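Local coordinates for protein bacteriorhodopsin (Nanosalina sp., PDB 6EYU) that pumps protons inward across the cell membrane, probably driven by the light absorbed by its bound retinal, at residues A[57-62]-A[204-209]; A[89-94]-A[222-227]; A[147-152]-A[162-167]; A[178-183]-A[194-199]. All coordinates share one frame; numbering follows the deposited sequence.

Interaction 1 (A[57-62]-A[204-209]). With MUN ([(2~{S})-2,3-bis(oxidanyl)propyl] (~{E})-undec-2-enoate), chain S.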
# COMPACT_ATOMS: atom_id res chain seq x y z
N LEU A 57 1.83 15.35 -8.53
CA LEU A 57 0.39 15.24 -8.31
C LEU A 57 0.01 15.73 -6.92
O LEU A 57 -0.85 16.59 -6.77
CB LEU A 57 -0.06 13.79 -8.50
CG LEU A 57 -0.31 13.38 -9.95
CD1 LEU A 57 -0.72 11.92 -10.05
CD2 LEU A 57 -1.37 14.29 -10.57
N MET A 58 0.71 15.22 -5.91
CA MET A 58 0.34 15.50 -4.52
C MET A 58 0.43 16.99 -4.24
O MET A 58 -0.32 17.52 -3.41
CB MET A 58 1.25 14.72 -3.57
CG MET A 58 0.99 13.23 -3.53
SD MET A 58 -0.75 12.82 -3.77
CE MET A 58 -1.48 13.59 -2.32
N TYR A 59 1.27 17.69 -4.99
CA TYR A 59 1.54 19.10 -4.73
C TYR A 59 0.46 20.00 -5.35
O TYR A 59 0.37 21.18 -5.02
CB TYR A 59 2.91 19.50 -5.27
CG TYR A 59 4.01 19.45 -4.23
CD1 TYR A 59 4.34 18.26 -3.59
CD2 TYR A 59 4.74 20.59 -3.91
CE1 TYR A 59 5.38 18.20 -2.68
CE2 TYR A 59 5.79 20.54 -3.01
CZ TYR A 59 6.11 19.34 -2.40
OH TYR A 59 7.12 19.29 -1.48
N THR A 60 -0.35 19.43 -6.23
CA THR A 60 -1.50 20.15 -6.77
C THR A 60 -2.51 20.46 -5.67
O THR A 60 -3.45 21.23 -5.88
CB THR A 60 -2.21 19.34 -7.88
OG1 THR A 60 -2.61 18.06 -7.36
CG2 THR A 60 -1.28 19.13 -9.07
N ASN A 61 -2.29 19.89 -4.49
CA ASN A 61 -3.20 20.10 -3.37
C ASN A 61 -2.84 21.38 -2.61
O ASN A 61 -3.59 21.81 -1.73
CB ASN A 61 -3.16 18.90 -2.42
CG ASN A 61 -3.91 17.70 -2.96
OD1 ASN A 61 -5.13 17.74 -3.11
ND2 ASN A 61 -3.19 16.62 -3.21
N PHE A 62 -1.75 22.02 -3.01
CA PHE A 62 -1.44 23.36 -2.53
C PHE A 62 -2.00 24.42 -3.48
O PHE A 62 -2.26 25.55 -3.07
CB PHE A 62 0.07 23.54 -2.37
CG PHE A 62 0.70 22.59 -1.39
CD1 PHE A 62 0.27 22.56 -0.07
CD2 PHE A 62 1.74 21.77 -1.78
CE1 PHE A 62 0.84 21.68 0.83
CE2 PHE A 62 2.32 20.89 -0.88
CZ PHE A 62 1.86 20.84 0.43
N ALA A 204 11.19 25.89 0.91
CA ALA A 204 12.21 24.92 1.27
C ALA A 204 11.77 23.51 0.86
O ALA A 204 12.58 22.71 0.39
CB ALA A 204 12.48 24.97 2.77
N LEU A 205 10.50 23.21 1.08
CA LEU A 205 9.96 21.89 0.76
C LEU A 205 9.51 21.84 -0.70
O LEU A 205 8.80 20.91 -1.10
CB LEU A 205 8.77 21.58 1.67
CG LEU A 205 9.08 20.76 2.93
CD1 LEU A 205 10.54 20.91 3.33
CD2 LEU A 205 8.17 21.18 4.07
N VAL A 206 9.89 22.85 -1.47
CA VAL A 206 9.88 22.73 -2.93
C VAL A 206 11.30 22.52 -3.45
O VAL A 206 11.54 21.63 -4.27
CB VAL A 206 9.29 23.99 -3.59
CG1 VAL A 206 9.67 24.04 -5.06
CG2 VAL A 206 7.78 24.02 -3.42
N VAL A 207 12.24 23.32 -2.95
CA VAL A 207 13.59 23.34 -3.51
C VAL A 207 14.37 22.09 -3.11
O VAL A 207 15.15 21.56 -3.89
CB VAL A 207 14.37 24.58 -3.04
CG1 VAL A 207 14.65 24.51 -1.55
CG2 VAL A 207 15.66 24.72 -3.83
N LEU A 208 14.12 21.60 -1.89
CA LEU A 208 14.83 20.43 -1.39
C LEU A 208 14.37 19.17 -2.11
O LEU A 208 15.18 18.30 -2.44
CB LEU A 208 14.62 20.28 0.12
CG LEU A 208 15.43 21.24 0.99
CD1 LEU A 208 14.96 21.18 2.43
CD2 LEU A 208 16.92 20.93 0.89
N PRO A 209 13.06 19.06 -2.37
CA PRO A 209 12.57 17.93 -3.15
C PRO A 209 12.99 17.97 -4.62
O PRO A 209 13.17 16.93 -5.24
CB PRO A 209 11.05 18.05 -3.02
CG PRO A 209 10.85 18.69 -1.69
CD PRO A 209 12.01 19.63 -1.51
CAR MUN S . 19.90 23.81 -1.34
CAQ MUN S . 19.48 25.26 -1.10
CAP MUN S . 18.44 25.31 0.02
CAO MUN S . 17.41 26.38 -0.31
CAN MUN S . 16.61 26.74 0.95
CAM MUN S . 15.30 27.41 0.54
CAK MUN S . 15.26 28.84 1.09
CAH MUN S . 14.19 28.92 2.18
CAF MUN S . 14.39 30.18 3.03
CAC MUN S . 15.08 29.97 4.39
CAA MUN S . 15.26 31.19 5.31
OAD MUN S . 15.27 32.33 4.83
OAB MUN S . 15.61 30.91 6.59
CAE MUN S . 16.36 32.00 7.13
CAG MUN S . 15.56 32.67 8.25
OAJ MUN S . 14.20 32.22 8.20
CAI MUN S . 16.16 32.30 9.61
OAL MUN S . 16.28 33.47 10.42

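Interaction 2 (A[89-94]-A[222-227]). With MUN ([(2~{S})-2,3-bis(oxidanyl)propyl] (~{E})-undec-2-enoate), chain L; MUN ([(2~{S})-2,3-bis(oxidanyl)propyl] (~{E})-undec-2-enoate), chain T.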
# COMPACT_ATOMS: atom_id res chain seq x y z
N GLY A 89 18.78 1.42 -3.54
CA GLY A 89 18.98 0.01 -3.26
C GLY A 89 19.31 -0.78 -4.51
O GLY A 89 20.24 -1.59 -4.52
N LEU A 90 18.55 -0.53 -5.58
CA LEU A 90 18.71 -1.28 -6.82
C LEU A 90 20.01 -0.91 -7.51
O LEU A 90 20.70 -1.77 -8.05
CB LEU A 90 17.53 -1.00 -7.75
CG LEU A 90 16.22 -1.64 -7.28
CD1 LEU A 90 15.13 -1.51 -8.33
CD2 LEU A 90 16.46 -3.10 -6.93
N THR A 91 20.37 0.36 -7.44
CA THR A 91 21.69 0.81 -7.86
C THR A 91 22.78 -0.05 -7.22
O THR A 91 23.65 -0.57 -7.91
CB THR A 91 21.93 2.28 -7.48
OG1 THR A 91 20.85 3.09 -7.96
CG2 THR A 91 23.24 2.78 -8.06
N ALA A 92 22.75 -0.14 -5.90
CA ALA A 92 23.71 -0.95 -5.16
C ALA A 92 23.66 -2.40 -5.64
O ALA A 92 24.70 -3.05 -5.78
CB ALA A 92 23.43 -0.87 -3.67
N PHE A 93 22.45 -2.91 -5.85
CA PHE A 93 22.27 -4.30 -6.24
C PHE A 93 22.78 -4.53 -7.66
O PHE A 93 23.02 -5.67 -8.06
CB PHE A 93 20.79 -4.68 -6.16
CG PHE A 93 20.30 -4.89 -4.75
CD1 PHE A 93 21.14 -4.66 -3.68
CD2 PHE A 93 19.02 -5.34 -4.51
CE1 PHE A 93 20.71 -4.86 -2.38
CE2 PHE A 93 18.57 -5.54 -3.21
CZ PHE A 93 19.42 -5.31 -2.15
N HIS A 94 22.95 -3.45 -8.41
CA HIS A 94 23.00 -3.52 -9.86
C HIS A 94 24.17 -4.38 -10.32
O HIS A 94 24.06 -5.14 -11.28
CB HIS A 94 23.11 -2.12 -10.46
CG HIS A 94 23.11 -2.11 -11.96
ND1 HIS A 94 22.09 -2.66 -12.70
CD2 HIS A 94 24.05 -1.70 -12.85
CE1 HIS A 94 22.37 -2.54 -13.99
NE2 HIS A 94 23.56 -1.96 -14.10
N TYR A 222 22.74 8.56 -14.89
CA TYR A 222 23.98 8.94 -15.56
C TYR A 222 25.19 8.35 -14.85
O TYR A 222 26.15 7.92 -15.49
CB TYR A 222 24.11 10.47 -15.62
CG TYR A 222 23.50 11.08 -16.86
CD1 TYR A 222 24.17 11.05 -18.08
CD2 TYR A 222 22.25 11.69 -16.82
CE1 TYR A 222 23.61 11.60 -19.21
CE2 TYR A 222 21.68 12.24 -17.95
CZ TYR A 222 22.37 12.20 -19.14
OH TYR A 222 21.81 12.76 -20.27
N LEU A 223 25.12 8.25 -13.52
CA LEU A 223 26.21 7.68 -12.74
C LEU A 223 26.38 6.19 -13.04
O LEU A 223 27.50 5.71 -13.20
CB LEU A 223 25.95 7.87 -11.24
CG LEU A 223 26.90 8.83 -10.51
CD1 LEU A 223 27.21 10.04 -11.38
CD2 LEU A 223 26.31 9.25 -9.18
N ILE A 224 25.27 5.46 -13.03
CA ILE A 224 25.26 4.07 -13.48
C ILE A 224 25.81 3.97 -14.89
O ILE A 224 26.75 3.22 -15.15
CB ILE A 224 23.83 3.50 -13.46
CG1 ILE A 224 23.40 3.18 -12.03
CG2 ILE A 224 23.75 2.25 -14.33
CD1 ILE A 224 21.91 2.99 -11.87
N HIS A 225 25.18 4.68 -15.82
CA HIS A 225 25.64 4.74 -17.20
C HIS A 225 27.16 4.91 -17.26
O HIS A 225 27.86 4.06 -17.80
CB HIS A 225 24.96 5.90 -17.92
CG HIS A 225 25.49 6.15 -19.30
ND1 HIS A 225 25.38 5.23 -20.31
CD2 HIS A 225 26.03 7.26 -19.85
CE1 HIS A 225 25.87 5.75 -21.43
NE2 HIS A 225 26.27 6.98 -21.17
N LYS A 226 27.64 6.05 -16.79
CA LYS A 226 29.07 6.33 -16.75
C LYS A 226 29.83 5.12 -16.21
O LYS A 226 30.85 4.72 -16.77
CB LYS A 226 29.35 7.55 -15.87
CG LYS A 226 29.85 8.76 -16.64
N ALA A 227 29.38 4.60 -15.07
CA ALA A 227 30.06 3.50 -14.41
C ALA A 227 30.15 2.29 -15.34
O ALA A 227 31.17 1.61 -15.40
CB ALA A 227 29.32 3.12 -13.13
CAR MUN L . 13.91 19.78 -15.36
CAQ MUN L . 15.39 19.47 -15.55
CAP MUN L . 16.06 19.33 -14.18
CAO MUN L . 17.55 19.62 -14.31
CAN MUN L . 18.34 18.55 -13.55
CAM MUN L . 19.23 17.79 -14.53
CAK MUN L . 20.69 17.90 -14.09
CAH MUN L . 21.08 16.63 -13.32
CAF MUN L . 22.58 16.37 -13.46
CAC MUN L . 22.96 15.12 -14.26
CAA MUN L . 24.45 14.82 -14.32
OAD MUN L . 25.29 15.71 -14.20
OAB MUN L . 24.76 13.55 -14.70
CAE MUN L . 26.03 13.54 -15.36
CAG MUN L . 27.10 12.99 -14.42
OAJ MUN L . 26.51 12.05 -13.53
CAI MUN L . 28.19 12.30 -15.24
OAL MUN L . 27.59 11.44 -16.21
CAN MUN T . 18.32 21.32 -22.42
CAM MUN T . 19.54 20.68 -21.76
CAK MUN T . 20.17 19.67 -22.73
CAH MUN T . 21.42 19.06 -22.09
CAF MUN T . 21.88 17.85 -22.91
CAC MUN T . 23.26 17.29 -22.55
CAA MUN T . 23.52 15.84 -22.98
OAD MUN T . 22.74 15.26 -23.74
OAB MUN T . 24.76 15.38 -22.67
CAE MUN T . 24.65 14.23 -21.83
CAG MUN T . 25.07 12.98 -22.60
OAJ MUN T . 25.50 13.35 -23.91
CAI MUN T . 26.22 12.28 -21.86
OAL MUN T . 26.82 11.31 -22.72

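Interaction 3 (A[147-152]-A[162-167])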
# COMPACT_ATOMS: atom_id res chain seq x y z
N PRO A 147 25.48 -1.89 5.23
CA PRO A 147 25.16 -3.13 4.52
C PRO A 147 24.94 -2.92 3.03
O PRO A 147 25.44 -3.69 2.21
CB PRO A 147 23.87 -3.62 5.19
CG PRO A 147 23.34 -2.45 5.96
CD PRO A 147 24.53 -1.62 6.32
N PHE A 148 24.27 -1.82 2.67
CA PHE A 148 24.06 -1.49 1.26
C PHE A 148 25.38 -1.09 0.61
O PHE A 148 25.66 -1.47 -0.53
CB PHE A 148 23.04 -0.36 1.12
CG PHE A 148 21.63 -0.84 1.00
CD1 PHE A 148 21.16 -1.36 -0.20
CD2 PHE A 148 20.84 -0.98 2.13
CE1 PHE A 148 19.90 -1.91 -0.29
CE2 PHE A 148 19.57 -1.53 2.05
CZ PHE A 148 19.10 -1.99 0.84
N ARG A 149 26.24 -0.45 1.38
CA ARG A 149 27.56 -0.06 0.90
C ARG A 149 28.42 -1.28 0.63
O ARG A 149 29.11 -1.36 -0.38
CB ARG A 149 28.25 0.85 1.92
CG ARG A 149 29.66 1.25 1.54
CD ARG A 149 30.46 1.66 2.76
NE ARG A 149 31.73 0.94 2.85
CZ ARG A 149 32.90 1.53 3.08
NH1 ARG A 149 33.99 0.79 3.22
NH2 ARG A 149 32.97 2.85 3.20
N GLU A 150 28.37 -2.24 1.55
CA GLU A 150 29.10 -3.50 1.39
C GLU A 150 28.67 -4.20 0.11
O GLU A 150 29.50 -4.78 -0.60
CB GLU A 150 28.86 -4.41 2.59
CG GLU A 150 29.65 -4.01 3.83
CD GLU A 150 29.42 -4.96 4.99
OE1 GLU A 150 29.21 -6.16 4.75
OE2 GLU A 150 29.40 -4.48 6.15
N ILE A 151 27.37 -4.16 -0.18
CA ILE A 151 26.83 -4.86 -1.33
C ILE A 151 27.22 -4.15 -2.63
O ILE A 151 27.51 -4.80 -3.63
CB ILE A 151 25.29 -4.94 -1.26
CG1 ILE A 151 24.86 -5.90 -0.15
CG2 ILE A 151 24.72 -5.41 -2.60
CD1 ILE A 151 23.41 -5.75 0.25
N ALA A 152 27.33 -2.83 -2.56
CA ALA A 152 27.82 -2.04 -3.69
C ALA A 152 29.28 -2.36 -3.98
O ALA A 152 29.68 -2.51 -5.13
CB ALA A 152 27.64 -0.56 -3.42
N ALA A 162 29.61 4.91 -7.89
CA ALA A 162 28.30 5.47 -8.19
C ALA A 162 27.41 5.44 -6.96
O ALA A 162 26.85 6.47 -6.56
CB ALA A 162 27.65 4.70 -9.33
N TYR A 163 27.28 4.27 -6.35
CA TYR A 163 26.39 4.09 -5.21
C TYR A 163 26.77 5.04 -4.07
O TYR A 163 25.92 5.74 -3.52
CB TYR A 163 26.42 2.64 -4.72
CG TYR A 163 25.74 2.44 -3.39
CD1 TYR A 163 24.35 2.36 -3.31
CD2 TYR A 163 26.45 2.52 -2.20
CE1 TYR A 163 23.70 2.33 -2.09
CE2 TYR A 163 25.81 2.48 -0.98
CZ TYR A 163 24.44 2.38 -0.93
OH TYR A 163 23.80 2.31 0.29
N LYS A 164 28.06 5.06 -3.74
CA LYS A 164 28.53 5.79 -2.57
C LYS A 164 28.30 7.29 -2.73
O LYS A 164 27.94 7.97 -1.78
CB LYS A 164 30.02 5.51 -2.33
CG LYS A 164 30.31 4.12 -1.78
CD LYS A 164 31.62 4.08 -1.02
CE LYS A 164 32.77 3.65 -1.92
NZ LYS A 164 33.11 2.21 -1.74
N ILE A 165 28.49 7.78 -3.95
CA ILE A 165 28.17 9.17 -4.27
C ILE A 165 26.69 9.45 -4.02
O ILE A 165 26.33 10.33 -3.25
CB ILE A 165 28.50 9.51 -5.73
CG1 ILE A 165 30.00 9.70 -5.91
CG2 ILE A 165 27.75 10.76 -6.17
CD1 ILE A 165 30.51 9.36 -7.29
N LEU A 166 25.83 8.65 -4.65
CA LEU A 166 24.39 8.82 -4.51
C LEU A 166 23.97 8.69 -3.05
O LEU A 166 23.20 9.51 -2.55
CB LEU A 166 23.65 7.78 -5.36
CG LEU A 166 23.60 8.06 -6.86
CD1 LEU A 166 23.36 6.78 -7.64
CD2 LEU A 166 22.52 9.09 -7.17
N ALA A 167 24.46 7.65 -2.39
CA ALA A 167 24.10 7.39 -1.00
C ALA A 167 24.43 8.60 -0.13
O ALA A 167 23.63 9.00 0.71
CB ALA A 167 24.83 6.16 -0.49

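Interaction 4 (A[178-183]-A[194-199]). With RET (retinal), chain D; MUN ([(2~{S})-2,3-bis(oxidanyl)propyl] (~{E})-undec-2-enoate), chain S.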
# COMPACT_ATOMS: atom_id res chain seq x y z
N PRO A 178 13.62 16.72 8.39
CA PRO A 178 13.22 16.79 9.79
C PRO A 178 13.70 18.07 10.47
O PRO A 178 13.10 18.51 11.45
CB PRO A 178 13.89 15.56 10.42
CG PRO A 178 14.92 15.11 9.45
CD PRO A 178 14.42 15.52 8.10
N THR A 179 14.69 18.72 9.87
CA THR A 179 15.19 19.99 10.38
C THR A 179 14.25 21.13 10.01
O THR A 179 13.79 21.87 10.88
CB THR A 179 16.60 20.30 9.83
OG1 THR A 179 17.47 19.19 10.09
CG2 THR A 179 17.16 21.55 10.49
N VAL A 180 13.95 21.26 8.72
CA VAL A 180 13.03 22.29 8.25
C VAL A 180 11.65 22.10 8.86
O VAL A 180 11.01 23.05 9.31
CB VAL A 180 12.90 22.29 6.72
CG1 VAL A 180 12.98 20.87 6.18
CG2 VAL A 180 11.60 22.96 6.29
N TRP A 181 11.22 20.84 8.96
CA TRP A 181 9.93 20.51 9.56
C TRP A 181 9.86 21.03 10.99
O TRP A 181 8.87 21.65 11.39
CB TRP A 181 9.71 19.00 9.54
CG TRP A 181 8.31 18.58 9.88
CD1 TRP A 181 7.30 18.30 9.00
CD2 TRP A 181 7.82 18.19 11.17
NE1 TRP A 181 6.22 17.77 9.66
CE2 TRP A 181 6.51 17.70 11.00
CE3 TRP A 181 8.38 18.18 12.45
CZ2 TRP A 181 5.74 17.25 12.07
CZ3 TRP A 181 7.61 17.74 13.51
CH2 TRP A 181 6.30 17.28 13.31
N TYR A 182 10.96 20.88 11.72
CA TYR A 182 10.98 21.17 13.14
C TYR A 182 10.98 22.68 13.39
O TYR A 182 10.29 23.17 14.29
CB TYR A 182 12.20 20.53 13.80
CG TYR A 182 12.16 20.54 15.31
CD1 TYR A 182 12.66 21.62 16.03
CD2 TYR A 182 11.47 19.55 16.01
CE1 TYR A 182 12.53 21.68 17.41
CE2 TYR A 182 11.33 19.61 17.38
CZ TYR A 182 11.86 20.68 18.07
OH TYR A 182 11.74 20.73 19.44
N ILE A 183 11.75 23.41 12.59
CA ILE A 183 11.95 24.83 12.82
C ILE A 183 10.85 25.65 12.15
O ILE A 183 10.70 26.84 12.44
CB ILE A 183 13.32 25.31 12.29
CG1 ILE A 183 13.37 25.20 10.76
CG2 ILE A 183 14.44 24.49 12.91
CD1 ILE A 183 14.52 25.96 10.14
N ASN A 194 9.79 28.26 15.86
CA ASN A 194 8.92 28.96 14.92
C ASN A 194 9.72 29.90 14.03
O ASN A 194 9.45 31.10 13.97
CB ASN A 194 7.86 29.76 15.69
CG ASN A 194 6.48 29.13 15.60
OD1 ASN A 194 5.55 29.73 15.07
ND2 ASN A 194 6.32 27.98 16.24
N ILE A 195 10.74 29.36 13.36
CA ILE A 195 11.75 30.19 12.72
C ILE A 195 11.34 30.56 11.30
O ILE A 195 11.49 31.71 10.89
CB ILE A 195 13.11 29.46 12.67
CG1 ILE A 195 13.77 29.47 14.05
CG2 ILE A 195 14.02 30.13 11.65
CD1 ILE A 195 14.92 28.50 14.17
N LEU A 196 10.88 29.58 10.54
CA LEU A 196 10.31 29.83 9.22
C LEU A 196 8.83 30.18 9.34
O LEU A 196 8.09 29.55 10.10
CB LEU A 196 10.48 28.62 8.31
CG LEU A 196 11.84 27.91 8.37
CD1 LEU A 196 11.88 26.75 7.39
CD2 LEU A 196 12.97 28.89 8.10
N ASP A 197 8.38 31.13 8.52
CA ASP A 197 6.96 31.27 8.21
C ASP A 197 6.55 30.27 7.14
O ASP A 197 7.40 29.62 6.52
CB ASP A 197 6.66 32.69 7.74
CG ASP A 197 7.04 32.91 6.29
OD1 ASP A 197 7.65 32.00 5.68
OD2 ASP A 197 6.74 34.00 5.75
N PRO A 198 5.23 30.13 6.91
CA PRO A 198 4.72 29.05 6.07
C PRO A 198 5.27 29.09 4.65
O PRO A 198 5.53 28.04 4.06
CB PRO A 198 3.21 29.32 6.07
CG PRO A 198 2.94 29.94 7.39
CD PRO A 198 4.18 30.72 7.75
N THR A 199 5.47 30.29 4.11
CA THR A 199 5.95 30.44 2.74
C THR A 199 7.39 29.95 2.62
O THR A 199 7.73 29.23 1.68
CB THR A 199 5.88 31.91 2.28
OG1 THR A 199 4.56 32.41 2.48
CG2 THR A 199 6.26 32.02 0.81
C1 RET D . 9.35 13.88 8.63
C2 RET D . 8.51 13.63 9.89
C3 RET D . 9.32 13.87 11.16
C4 RET D . 10.45 12.84 11.27
C5 RET D . 11.17 12.69 9.93
C6 RET D . 10.71 13.17 8.74
C7 RET D . 11.51 12.99 7.55
C8 RET D . 11.06 13.41 6.33
C9 RET D . 11.84 13.12 5.15
C10 RET D . 11.43 13.57 3.90
C11 RET D . 12.15 13.41 2.70
C12 RET D . 11.42 13.90 1.62
C13 RET D . 11.78 13.79 0.26
C14 RET D . 10.95 14.31 -0.74
C15 RET D . 11.12 14.18 -2.11
C16 RET D . 8.63 13.33 7.41
C17 RET D . 9.61 15.38 8.46
C18 RET D . 12.53 11.98 9.94
C19 RET D . 13.15 12.35 5.28
C20 RET D . 13.11 13.12 -0.13
CAR MUN S . 19.90 23.81 -1.34
CAQ MUN S . 19.48 25.26 -1.10
CAP MUN S . 18.44 25.31 0.02
CAO MUN S . 17.41 26.38 -0.31
CAN MUN S . 16.61 26.74 0.95
CAM MUN S . 15.30 27.41 0.54
CAK MUN S . 15.26 28.84 1.09
CAH MUN S . 14.19 28.92 2.18
CAF MUN S . 14.39 30.18 3.03
CAC MUN S . 15.08 29.97 4.39
CAA MUN S . 15.26 31.19 5.31
OAD MUN S . 15.27 32.33 4.83
OAB MUN S . 15.61 30.91 6.59
CAE MUN S . 16.36 32.00 7.13
CAG MUN S . 15.56 32.67 8.25
OAJ MUN S . 14.20 32.22 8.20
CAI MUN S . 16.16 32.30 9.61
OAL MUN S . 16.28 33.47 10.42

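Interaction 1 (A[57-62]-A[204-209])
Y59 reaches across from helix 42-63 and sets its hydroxyl against the backbone carbonyl of L205. The hydrogen bond from Y59 OH to L205 O is modelled at 2.4 Å, so short that its exact length is doubtful. L205 O meets the ring edge in the plane of the phenol. This carbonyl lies one helical turn before P209, a residue with no N-H to offer it, and the tyrosine in effect stands in for that backbone donor. The tight part of the contact lies round the hydroxyl end of the ring: P209 CG is 3.8 Å from Y59 OH, and V206 CG2 touches Y59 CE2 at 4.0 Å. Among the seven transmembrane helices of the microbial rhodopsin fold, the second and the last are joined here, nearly antiparallel at 163°. Their segment axes stay 13.1 Å apart and the tyrosine side chain spans the gap, while Y20 of helix 14-38 packs on Y59, V206 and P209. F62 CE2 sits 3.9 Å above the centre of the Y59 ring and backs it from within its own helix. The looser side is the lipid-facing surface of helix 198-230, where V207 CG1 rests 3.6 Å from CAO of a monoacylglycerol chain.

Interaction 2 (A[89-94]-A[222-227])
I224 lays the CG1-CD1 arm of its side chain over the methyl of T91, T91 CG2 lying 4.0 Å from I224 CG1 and about as far from CD1. OG1 of T91 lies beside the backbone nitrogen (chi1 -53°), which leaves the methyl CG2 anti to it; OG1 is hydrogen-bonded to A87 O one turn back and to D220 OD1 on helix 198-230. The threonine thus gives its apolar branch to the isoleucine and its polar branch to the two oxygens. The other branch of I224 is met by H94, whose NE2 comes to 4.2 Å from I224 CG2; the same nitrogen makes a weak hydrogen bond to E228 OE1. No hydrogen bond joins the two segments directly, and the contact is small, burying 126 Å² in all. Away from this interface, Y222 and K226 line a lipid site: Y222 CB approaches the ester oxygen OAB of a monoacylglycerol at 3.3 Å, and K226 CG, the last modelled atom of its side chain, lies 3.5 Å from the lipid hydroxyl OAL. V40 and P41 of the neighbouring loop pack on I224 and H94 respectively. Such packing joins the ends of the third and seventh transmembrane helices in the microbial rhodopsin bundle.

Interaction 3 (A[147-152]-A[162-167])
Y163 and F148 meet at about a right angle, the phenol of Y163 reaching the base of the F148 side chain rather than its ring. F148 CB stands 3.7 Å from Y163 CZ, while the phenyl group leads away to pack on L103, L104 and L107 of helix 101-124. Y163 CG is anti to the backbone nitrogen (chi1 169°), a setting that carries the ring across to helix 147-152. There the ring is sandwiched off centre: F148 O lies 3.9 Å above one face, and A167 CB, from one turn on in the tyrosine's own helix, lies 3.7 Å from the plane on the opposite face. A152 CB comes in obliquely at 3.5 Å from Y163 CD2, and the backbone of R149 closes up beside CE2. The hydroxyl is held by a hydrogen bond to L144 O, which ties the ring to the end of helix 128-145. At the rim the aliphatic parts of R149 and K164 run near each other, R149 CG 4.3 Å from K164 CD. Their charged ends gather round one carboxylate oxygen, E153 OE2, each making a salt bridge to it. The two segments run antiparallel at 154°: in this microbial rhodopsin fold the short helix 147-152, which follows the fifth transmembrane helix, packs against the early turns of the sixth, 157-183.

Interaction 4 (A[178-183]-A[194-199])
I183 turns CG1 into the position between its backbone nitrogen and carbonyl carbon (chi1 66°) and extends its chain beyond, which brings CD1 to 3.8 Å from L196 CG. L196, with CG anti to its own carbonyl carbon, approaches I183 obliquely and crosses V180 at about a right angle, its CD1 lying 4.0 Å from V180 CG2. I195 adds its CD1, 4.0 Å from I183 CB. Next to these apolar touches the last carbonyl of helix 157-183 is gripped by the incoming chain: I195 N donates to I183 O at 2.7 Å, almost in line with the C=O bond (170° at the oxygen), and L196 N adds a weak bond to the same oxygen. The carbonyl at this helix end is thereby satisfied, which probably helps fix the connection where the chain heads into helix 198-230. D197 then stands at the N-cap of that helix, its OD1 bonded to the backbone nitrogen of Q200. The outer side meets lipid, L196 CD2 lying 3.6 Å from OAJ of a monoacylglycerol. The inner side meets the chromophore: one face of the W181 indole carries retinal C17, 3.7 Å from CG, and P178 CB lies 3.9 Å from C18. A tryptophan and a proline of the sixth helix against the ionone ring are characteristic of the microbial rhodopsin retinal pocket.

The four contacts form two pairs on opposite sides of the chain's centre. Interactions 1 and 4, centres 15 Å apart, touch where L205 CD1 packs on V180 CG1 at 3.8 Å; both border the retinal, interaction 1 through P209 and interaction 4 through P178 and W181, and both also meet one monoacylglycerol. Interactions 2 and 3 lie closer, centres 9 Å apart, with A92 CB 3.4 Å from Y163 CD1 and F148 CE1 near G89 and F93. Between the pairs the centres are 27 to 34 Å apart with no touch. Helix 198-230 serves interactions 1, 2 and 4, and helix 157-183 serves 3 and 4, so these two helices connect the pair beside the retinal with the pair farther from it.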